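Local structure of GCN5-related N-acetyltransferase (Arthrobacter sp., 2R1I) at residues A121-V126 against A132-N137; D101-R106 against R146-A151; A117-S122 against E150-T155. The protein is a putative acetyltransferase of the GNAT family, probably transferring an acetyl group from acetyl-coenzyme A to an amine whose identity is not established. All blocks are in the same frame, centred on the assembly; numbering follows the deposited sequence.

Contact 1: residues A121-V126 against A132-N137; sequences ASCGLV and ALLEIN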
loop_
_atom_site.group_PDB
_atom_site.type_symbol
_atom_site.label_atom_id
_atom_site.label_comp_id
_atom_site.label_asym_id
_atom_site.label_seq_id
_atom_site.Cartn_x
_atom_site.Cartn_y
_atom_site.Cartn_z
ATOM N N ALA A 121 5.930 -2.755 -18.298
ATOM C CA ALA A 121 6.491 -4.007 -17.810
ATOM C C ALA A 121 5.940 -4.347 -16.400
ATOM O O ALA A 121 5.670 -5.516 -16.100
ATOM C CB ALA A 121 8.032 -3.927 -17.798
ATOM N N SER A 122 5.772 -3.320 -15.558
ATOM C CA SER A 122 5.195 -3.483 -14.188
ATOM C C SER A 122 3.768 -4.018 -14.259
ATOM O O SER A 122 3.422 -4.952 -13.575
ATOM C CB SER A 122 5.207 -2.156 -13.426
ATOM O OG SER A 122 6.544 -1.639 -13.260
ATOM N N CYS A 123 2.943 -3.482 -15.161
ATOM C CA CYS A 123 1.587 -3.991 -15.273
ATOM C C CYS A 123 1.563 -5.472 -15.679
ATOM O O CYS A 123 0.786 -6.255 -15.145
ATOM C CB CYS A 123 0.780 -3.150 -16.245
ATOM S SG CYS A 123 0.471 -1.497 -15.697
ATOM N N GLY A 124 2.423 -5.851 -16.623
ATOM C CA GLY A 124 2.554 -7.237 -17.041
ATOM C C GLY A 124 2.968 -8.180 -15.931
ATOM O O GLY A 124 2.433 -9.263 -15.776
ATOM N N LEU A 125 3.942 -7.746 -15.157
ATOM C CA LEU A 125 4.400 -8.537 -14.038
ATOM C C LEU A 125 3.305 -8.712 -12.976
ATOM O O LEU A 125 3.118 -9.803 -12.484
ATOM C CB LEU A 125 5.668 -7.928 -13.471
ATOM C CG LEU A 125 6.462 -8.829 -12.530
ATOM C CD1 LEU A 125 7.936 -8.740 -12.812
ATOM C CD2 LEU A 125 6.134 -8.404 -11.137
ATOM N N VAL A 126 2.566 -7.650 -12.663
ATOM C CA VAL A 126 1.437 -7.741 -11.737
ATOM C C VAL A 126 0.385 -8.747 -12.217
ATOM O O VAL A 126 -0.058 -9.619 -11.449
ATOM C CB VAL A 126 0.831 -6.323 -11.425
ATOM C CG1 VAL A 126 -0.449 -6.451 -10.563
ATOM C CG2 VAL A 126 1.888 -5.394 -10.771
ATOM N N ALA A 132 -4.810 -7.804 -10.016
ATOM C CA ALA A 132 -5.791 -7.058 -10.784
ATOM C C ALA A 132 -5.823 -5.577 -10.407
ATOM O O ALA A 132 -6.668 -4.859 -10.877
ATOM C CB ALA A 132 -7.202 -7.685 -10.609
ATOM N N LEU A 133 -4.875 -5.137 -9.569
ATOM C CA LEU A 133 -4.850 -3.757 -9.141
ATOM C C LEU A 133 -3.423 -3.317 -8.872
ATOM O O LEU A 133 -2.655 -4.007 -8.147
ATOM C CB LEU A 133 -5.659 -3.568 -7.878
ATOM C CG LEU A 133 -5.935 -2.164 -7.349
ATOM C CD1 LEU A 133 -6.749 -1.431 -8.372
ATOM C CD2 LEU A 133 -6.661 -2.244 -6.011
ATOM N N LEU A 134 -3.087 -2.183 -9.503
ATOM C CA LEU A 134 -1.815 -1.472 -9.251
ATOM C C LEU A 134 -2.088 -0.069 -8.717
ATOM O O LEU A 134 -2.858 0.712 -9.350
ATOM C CB LEU A 134 -1.000 -1.414 -10.537
ATOM C CG LEU A 134 0.397 -0.768 -10.457
ATOM C CD1 LEU A 134 1.248 -1.462 -9.405
ATOM C CD2 LEU A 134 1.046 -0.800 -11.894
ATOM N N GLU A 135 -1.485 0.250 -7.575
ATOM C CA GLU A 135 -1.719 1.503 -6.871
ATOM C C GLU A 135 -0.467 2.362 -6.877
ATOM O O GLU A 135 0.655 1.836 -7.004
ATOM C CB GLU A 135 -2.133 1.263 -5.418
ATOM C CG GLU A 135 -3.327 0.354 -5.245
ATOM C CD GLU A 135 -3.628 -0.004 -3.792
ATOM O OE1 GLU A 135 -2.684 -0.256 -2.992
ATOM O OE2 GLU A 135 -4.822 -0.093 -3.498
ATOM N N ILE A 136 -0.665 3.683 -6.752
ATOM C CA ILE A 136 0.429 4.628 -6.585
ATOM C C ILE A 136 -0.035 5.718 -5.649
ATOM O O ILE A 136 -1.215 6.091 -5.655
ATOM C CB ILE A 136 0.828 5.332 -7.880
ATOM C CG1 ILE A 136 0.708 4.460 -9.109
ATOM C CG2 ILE A 136 2.283 5.850 -7.833
ATOM C CD1 ILE A 136 0.899 5.316 -10.405
ATOM N N ASN A 137 0.902 6.250 -4.870
ATOM C CA ASN A 137 0.659 7.455 -4.117
ATOM C C ASN A 137 1.537 8.567 -4.743
ATOM O O ASN A 137 2.735 8.352 -4.948
ATOM C CB ASN A 137 0.883 7.179 -2.630
ATOM C CG ASN A 137 -0.038 6.029 -2.115
ATOM O OD1 ASN A 137 0.444 4.945 -1.731
ATOM N ND2 ASN A 137 -1.365 6.257 -2.139
#

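Contact 2: residues D101-R106 against R146-A151; sequences DELYVR and RRFYEA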
loop_
_atom_site.group_PDB
_atom_site.type_symbol
_atom_site.label_atom_id
_atom_site.label_comp_id
_atom_site.label_asym_id
_atom_site.label_seq_id
_atom_site.Cartn_x
_atom_site.Cartn_y
_atom_site.Cartn_z
ATOM N N ASP A 101 5.913 1.449 -5.871
ATOM C CA ASP A 101 6.609 2.125 -4.774
ATOM C C ASP A 101 7.473 3.268 -5.317
ATOM O O ASP A 101 7.571 4.334 -4.722
ATOM C CB ASP A 101 7.550 1.137 -4.037
ATOM C CG ASP A 101 6.853 0.076 -3.204
ATOM O OD1 ASP A 101 5.611 -0.007 -3.159
ATOM O OD2 ASP A 101 7.600 -0.740 -2.600
ATOM N N GLU A 102 8.160 3.014 -6.419
ATOM C CA GLU A 102 9.024 4.000 -7.035
ATOM C C GLU A 102 9.069 3.778 -8.528
ATOM O O GLU A 102 9.067 2.653 -9.027
ATOM C CB GLU A 102 10.482 3.983 -6.491
ATOM C CG GLU A 102 10.687 4.004 -4.980
ATOM C CD GLU A 102 10.319 5.290 -4.289
ATOM O OE1 GLU A 102 10.071 6.332 -4.942
ATOM O OE2 GLU A 102 10.219 5.254 -3.040
ATOM N N LEU A 103 9.191 4.886 -9.267
ATOM C CA LEU A 103 9.512 4.815 -10.660
ATOM C C LEU A 103 10.553 5.940 -10.873
ATOM O O LEU A 103 10.228 7.129 -10.837
ATOM C CB LEU A 103 8.259 5.019 -11.517
ATOM C CG LEU A 103 8.466 5.128 -13.045
ATOM C CD1 LEU A 103 9.094 3.891 -13.641
ATOM C CD2 LEU A 103 7.127 5.447 -13.749
ATOM N N TYR A 104 11.803 5.553 -11.029
ATOM C CA TYR A 104 12.920 6.480 -11.073
ATOM C C TYR A 104 13.521 6.526 -12.478
ATOM O O TYR A 104 14.103 5.549 -12.939
ATOM C CB TYR A 104 13.990 6.048 -10.097
ATOM C CG TYR A 104 13.777 6.403 -8.646
ATOM C CD1 TYR A 104 12.839 7.338 -8.232
ATOM C CD2 TYR A 104 14.598 5.860 -7.686
ATOM C CE1 TYR A 104 12.709 7.665 -6.894
ATOM C CE2 TYR A 104 14.477 6.198 -6.358
ATOM C CZ TYR A 104 13.542 7.085 -5.961
ATOM O OH TYR A 104 13.455 7.414 -4.619
ATOM N N VAL A 105 13.361 7.659 -13.170
ATOM C CA VAL A 105 13.952 7.841 -14.491
ATOM C C VAL A 105 14.447 9.288 -14.561
ATOM O O VAL A 105 13.957 10.146 -13.817
ATOM C CB VAL A 105 12.940 7.556 -15.604
ATOM C CG1 VAL A 105 12.493 6.100 -15.595
ATOM C CG2 VAL A 105 11.739 8.512 -15.488
ATOM N N ARG A 106 15.438 9.558 -15.407
ATOM C CA ARG A 106 15.934 10.922 -15.537
ATOM C C ARG A 106 14.895 11.871 -16.151
ATOM O O ARG A 106 14.087 11.464 -16.995
ATOM C CB ARG A 106 17.227 10.903 -16.355
ATOM C CG ARG A 106 18.391 10.279 -15.631
ATOM C CD ARG A 106 18.852 11.167 -14.463
ATOM N N ARG A 146 1.546 13.246 -12.316
ATOM C CA ARG A 146 0.107 13.082 -12.466
ATOM C C ARG A 146 -0.293 12.995 -13.956
ATOM O O ARG A 146 -1.076 12.115 -14.339
ATOM C CB ARG A 146 -0.663 14.192 -11.743
ATOM C CG ARG A 146 -0.384 14.261 -10.250
ATOM C CD ARG A 146 -1.068 15.431 -9.617
ATOM N NE ARG A 146 -2.522 15.390 -9.727
ATOM C CZ ARG A 146 -3.324 16.343 -9.258
ATOM N NH1 ARG A 146 -2.816 17.397 -8.631
ATOM N NH2 ARG A 146 -4.630 16.241 -9.392
ATOM N N ARG A 147 0.244 13.870 -14.788
ATOM C CA ARG A 147 -0.092 13.840 -16.220
ATOM C C ARG A 147 0.356 12.537 -16.878
ATOM O O ARG A 147 -0.356 11.962 -17.713
ATOM C CB ARG A 147 0.540 15.023 -16.957
ATOM C CG ARG A 147 0.101 15.177 -18.428
ATOM C CD ARG A 147 0.693 16.467 -19.064
ATOM N NE ARG A 147 1.992 16.755 -18.451
ATOM C CZ ARG A 147 2.301 17.824 -17.707
ATOM N NH1 ARG A 147 1.435 18.820 -17.502
ATOM N NH2 ARG A 147 3.518 17.897 -17.178
ATOM N N PHE A 148 1.525 12.062 -16.440
ATOM C CA PHE A 148 2.129 10.817 -16.944
ATOM C C PHE A 148 1.287 9.572 -16.600
ATOM O O PHE A 148 0.988 8.761 -17.476
ATOM C CB PHE A 148 3.553 10.680 -16.401
ATOM C CG PHE A 148 4.205 9.346 -16.687
ATOM C CD1 PHE A 148 4.085 8.291 -15.816
ATOM C CD2 PHE A 148 4.947 9.160 -17.848
ATOM C CE1 PHE A 148 4.707 7.062 -16.088
ATOM C CE2 PHE A 148 5.576 7.933 -18.106
ATOM C CZ PHE A 148 5.436 6.897 -17.240
ATOM N N TYR A 149 0.876 9.442 -15.346
ATOM C CA TYR A 149 0.077 8.274 -14.974
ATOM C C TYR A 149 -1.318 8.333 -15.543
ATOM O O TYR A 149 -1.844 7.308 -16.001
ATOM C CB TYR A 149 0.060 8.122 -13.467
ATOM C CG TYR A 149 1.412 7.748 -12.916
ATOM C CD1 TYR A 149 2.056 6.593 -13.339
ATOM C CD2 TYR A 149 2.055 8.558 -11.976
ATOM C CE1 TYR A 149 3.304 6.234 -12.819
ATOM C CE2 TYR A 149 3.309 8.216 -11.468
ATOM C CZ TYR A 149 3.927 7.060 -11.895
ATOM O OH TYR A 149 5.174 6.733 -11.366
ATOM N N GLU A 150 -1.915 9.525 -15.566
ATOM C CA GLU A 150 -3.286 9.689 -16.040
ATOM C C GLU A 150 -3.369 9.354 -17.532
ATOM O O GLU A 150 -4.371 8.824 -17.986
ATOM C CB GLU A 150 -3.832 11.094 -15.713
ATOM C CG GLU A 150 -4.110 11.304 -14.253
ATOM C CD GLU A 150 -4.538 12.700 -13.869
ATOM O OE1 GLU A 150 -4.638 13.568 -14.764
ATOM O OE2 GLU A 150 -4.784 12.949 -12.661
ATOM N N ALA A 151 -2.289 9.596 -18.269
ATOM C CA ALA A 151 -2.225 9.239 -19.706
ATOM C C ALA A 151 -2.051 7.737 -19.965
ATOM O O ALA A 151 -2.142 7.296 -21.116
ATOM C CB ALA A 151 -1.077 9.976 -20.366
#

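Contact 3: residues A117-S122 against E150-T155; sequences ALLAAS and EARGFT. With EDO (1,2-ethanediol), chain J.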
loop_
_atom_site.group_PDB
_atom_site.type_symbol
_atom_site.label_atom_id
_atom_site.label_comp_id
_atom_site.label_asym_id
_atom_site.label_seq_id
_atom_site.Cartn_x
_atom_site.Cartn_y
_atom_site.Cartn_z
ATOM N N ALA A 117 8.098 2.584 -20.572
ATOM C CA ALA A 117 8.445 1.143 -20.706
ATOM C C ALA A 117 8.417 0.397 -19.351
ATOM O O ALA A 117 7.964 -0.745 -19.241
ATOM C CB ALA A 117 9.877 1.005 -21.361
ATOM N N LEU A 118 8.943 1.050 -18.334
ATOM C CA LEU A 118 8.987 0.441 -17.007
ATOM C C LEU A 118 7.561 0.223 -16.474
ATOM O O LEU A 118 7.280 -0.813 -15.841
ATOM C CB LEU A 118 9.831 1.306 -16.086
ATOM C CG LEU A 118 11.346 1.093 -16.243
ATOM C CD1 LEU A 118 12.141 2.241 -15.642
ATOM C CD2 LEU A 118 11.767 -0.274 -15.588
ATOM N N LEU A 119 6.685 1.209 -16.708
ATOM C CA LEU A 119 5.293 1.100 -16.242
ATOM C C LEU A 119 4.568 -0.074 -16.924
ATOM O O LEU A 119 3.880 -0.865 -16.296
ATOM C CB LEU A 119 4.530 2.426 -16.390
ATOM C CG LEU A 119 3.044 2.352 -15.987
ATOM C CD1 LEU A 119 2.953 1.892 -14.498
ATOM C CD2 LEU A 119 2.323 3.670 -16.220
ATOM N N ALA A 120 4.729 -0.181 -18.237
ATOM C CA ALA A 120 4.120 -1.266 -18.980
ATOM C C ALA A 120 4.625 -2.634 -18.525
ATOM O O ALA A 120 3.842 -3.584 -18.358
ATOM C CB ALA A 120 4.328 -1.025 -20.523
ATOM N N ALA A 121 5.930 -2.755 -18.298
ATOM C CA ALA A 121 6.491 -4.007 -17.810
ATOM C C ALA A 121 5.940 -4.347 -16.400
ATOM O O ALA A 121 5.670 -5.516 -16.100
ATOM C CB ALA A 121 8.032 -3.927 -17.798
ATOM N N SER A 122 5.772 -3.320 -15.558
ATOM C CA SER A 122 5.195 -3.483 -14.188
ATOM C C SER A 122 3.768 -4.018 -14.259
ATOM O O SER A 122 3.422 -4.952 -13.575
ATOM C CB SER A 122 5.207 -2.156 -13.426
ATOM O OG SER A 122 6.544 -1.639 -13.260
ATOM N N GLU A 150 -1.915 9.525 -15.566
ATOM C CA GLU A 150 -3.286 9.689 -16.040
ATOM C C GLU A 150 -3.369 9.354 -17.532
ATOM O O GLU A 150 -4.371 8.824 -17.986
ATOM C CB GLU A 150 -3.832 11.094 -15.713
ATOM C CG GLU A 150 -4.110 11.304 -14.253
ATOM C CD GLU A 150 -4.538 12.700 -13.869
ATOM O OE1 GLU A 150 -4.638 13.568 -14.764
ATOM O OE2 GLU A 150 -4.784 12.949 -12.661
ATOM N N ALA A 151 -2.289 9.596 -18.269
ATOM C CA ALA A 151 -2.225 9.239 -19.706
ATOM C C ALA A 151 -2.051 7.737 -19.965
ATOM O O ALA A 151 -2.142 7.296 -21.116
ATOM C CB ALA A 151 -1.077 9.976 -20.366
ATOM N N ARG A 152 -1.758 6.988 -18.901
ATOM C CA ARG A 152 -1.467 5.538 -18.953
ATOM C C ARG A 152 -2.399 4.735 -18.001
ATOM O O ARG A 152 -1.974 3.788 -17.325
ATOM C CB ARG A 152 -0.003 5.283 -18.603
ATOM C CG ARG A 152 0.917 5.732 -19.711
ATOM C CD ARG A 152 2.332 5.970 -19.240
ATOM N NE ARG A 152 3.122 6.479 -20.369
ATOM C CZ ARG A 152 3.138 7.744 -20.795
ATOM N NH1 ARG A 152 2.399 8.685 -20.221
ATOM N NH2 ARG A 152 3.891 8.076 -21.836
ATOM N N GLY A 153 -3.662 5.138 -17.928
ATOM C CA GLY A 153 -4.708 4.280 -17.353
ATOM C C GLY A 153 -4.982 4.408 -15.871
ATOM O O GLY A 153 -5.816 3.673 -15.323
ATOM N N PHE A 154 -4.268 5.309 -15.194
ATOM C CA PHE A 154 -4.511 5.530 -13.773
ATOM C C PHE A 154 -5.503 6.642 -13.494
ATOM O O PHE A 154 -5.532 7.629 -14.220
ATOM C CB PHE A 154 -3.208 5.845 -13.027
ATOM C CG PHE A 154 -2.306 4.680 -12.889
ATOM C CD1 PHE A 154 -1.528 4.270 -13.959
ATOM C CD2 PHE A 154 -2.205 3.986 -11.665
ATOM C CE1 PHE A 154 -0.685 3.179 -13.847
ATOM C CE2 PHE A 154 -1.366 2.874 -11.528
ATOM C CZ PHE A 154 -0.599 2.463 -12.630
ATOM N N THR A 155 -6.307 6.480 -12.445
ATOM C CA THR A 155 -7.210 7.535 -11.968
ATOM C C THR A 155 -7.101 7.741 -10.462
ATOM O O THR A 155 -6.710 6.839 -9.746
ATOM C CB THR A 155 -8.663 7.229 -12.345
ATOM O OG1 THR A 155 -9.495 8.335 -11.961
ATOM C CG2 THR A 155 -9.127 5.974 -11.706
HETATM C C1 EDO J . -9.300 1.550 -13.524
HETATM O O1 EDO J . -8.252 1.103 -14.367
HETATM C C2 EDO J . -9.446 3.051 -13.675
HETATM O O2 EDO J . -8.174 3.664 -13.455
#

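Contact 1: residues A121-V126 against A132-N137
L134 points its CB toward the helix and, with CG anti to the backbone N (chi1 -177°), extends its chain that way, while C123 turns SG anti to its own carbonyl carbon (chi1 -67°) and brings the sulfur to one methyl, CD2. The junction is apolar between side chains. SG of C123 lies 3.9 Å from CD2 of L134, and the other branch of the leucine is met by V126, whose CG2 stands 4.2 Å from L134 CD1. The second valine methyl, CG1, rests 4.1 Å from the carbonyl O of L133, a contact of packing alone. One leucine is thus shared by two helix residues a turn apart, each taking one methyl. The axes of helix 121-126 and strand 133-137 pass 9.2 Å apart, their directions 135° from one another. A98 of the neighbouring strand also touches V126 and L134, and strand 133-139 forms an antiparallel ladder with a strand of the second subunit, continuing the sheet across the interface. Strand 97-104, helix 109-128 and strand 133-139 make up a beta-alpha-beta crossover between parallel neighbours, and this contact is the seam between helix and returning strand in that unit of the GNAT fold.

Contact 2: residues D101-R106 against R146-A151
The helical turn that presents F148 and Y149 to L103 is held by a backbone bond from E150 N to R146 O, 3.0 Å long. Against the OH of Y149 lie two carbons of L103: CD2 at 3.3 Å and CB at 3.5 Å. These are close van der Waals contacts, and they illustrate how a tyrosine can use its far end as packing surface. L103 and Y149 run alongside one another, pointing opposite ways, and CD2 of the leucine lies 4.0 Å from Y149 CE1. The same methyl also reaches the preceding residue of the helix, at 3.7 Å from F148 CE1. It approaches both rings obliquely, so a single methyl fits into the angle between two consecutive aromatics. That angle is set by the aromatics themselves: F148 points CG anti to its backbone N (chi1 172°), whereas Y149 holds CG anti to its carbonyl carbon (chi1 -68°). In consequence F148 CD1 sits 3.6 Å above the plane of the Y149 ring, displaced toward its rim, while CE1 of Y149 lies in the plane of the F148 ring at its edge. Further covering comes from helix 109-128, where L119 touches both rings and H112 meets F148 edge-to-face. L118 of the same helix packs against L103, and E102 extends toward the second subunit, where its OE2 bonds W92 NE1. The L103 contact thus joins strand 97-104 to helix 143-150, which follows strand 133-139. Just before L103, D101 and E102 both face V84, a classic beta bulge, consistent with the one found in the corresponding strand of GNAT enzymes, beside the acetyl-coenzyme A groove.

Contact 3: residues A117-S122 against E150-T155
The F154 ring turns CE1 to the helix, where methyls CD1 and CD2 of L119 each lie 3.9 Å from that atom, CD2 coming up to the ring obliquely. Elsewhere the ring touches L134 and I136 of strand 133-139, so in this GNAT fold the loop after helix 143-150 is tucked between that strand and helix 109-128. With CG anti to the backbone N (chi1 177°), L119 stretches its methyls out to both F154 and R152, whose CB is 3.7 Å from CD2 of the leucine. The aliphatic arm of the arginine runs over that methyl, and its guanidinium is held beyond, NE bonding S116 OG and NH1 bonding F148 O. Without the isobutyl group, as with an alanine at L119, F154 CE1 would probably face a gap and the arm of R152 lose its backing. Between R152 and F154, G153 turns the loop with a positive phi of 91°, where a CB would press on the preceding carbonyl O. On the helix, L118 O accepts two bonds from S122: the backbone N reaches one face of its plane, while OG, 2.8 Å from L118 O, approaches the opposite face, 36° out of plane.

How the contacts relate
Followed from the N terminus, after the earlier strands and helices the chain reaches strand 97-104; segment 101-106, at its end, opens the loop that contact 2 closes on helix 143-150. Next comes helix 109-128, which supplies 117-122 to contact 3 and 121-126 to contact 1, the two sharing A121 and S122. Contact 1 closes the shortest loop, on strand 133-139; it is nested inside the loop closed by contact 2 and starts from the same stretch as contact 3. Contacts 2 and 3 end on the same stretch, with E150 and A151 common to both. Y149 CD1 packing on L119 joins contacts 2 and 3, and I136 CD1 on F154 joins 1 and 3. Together they tie the crossover helix, its parallel strands 97-104 and 133-139, and helix 143-150 with its following loop to one another.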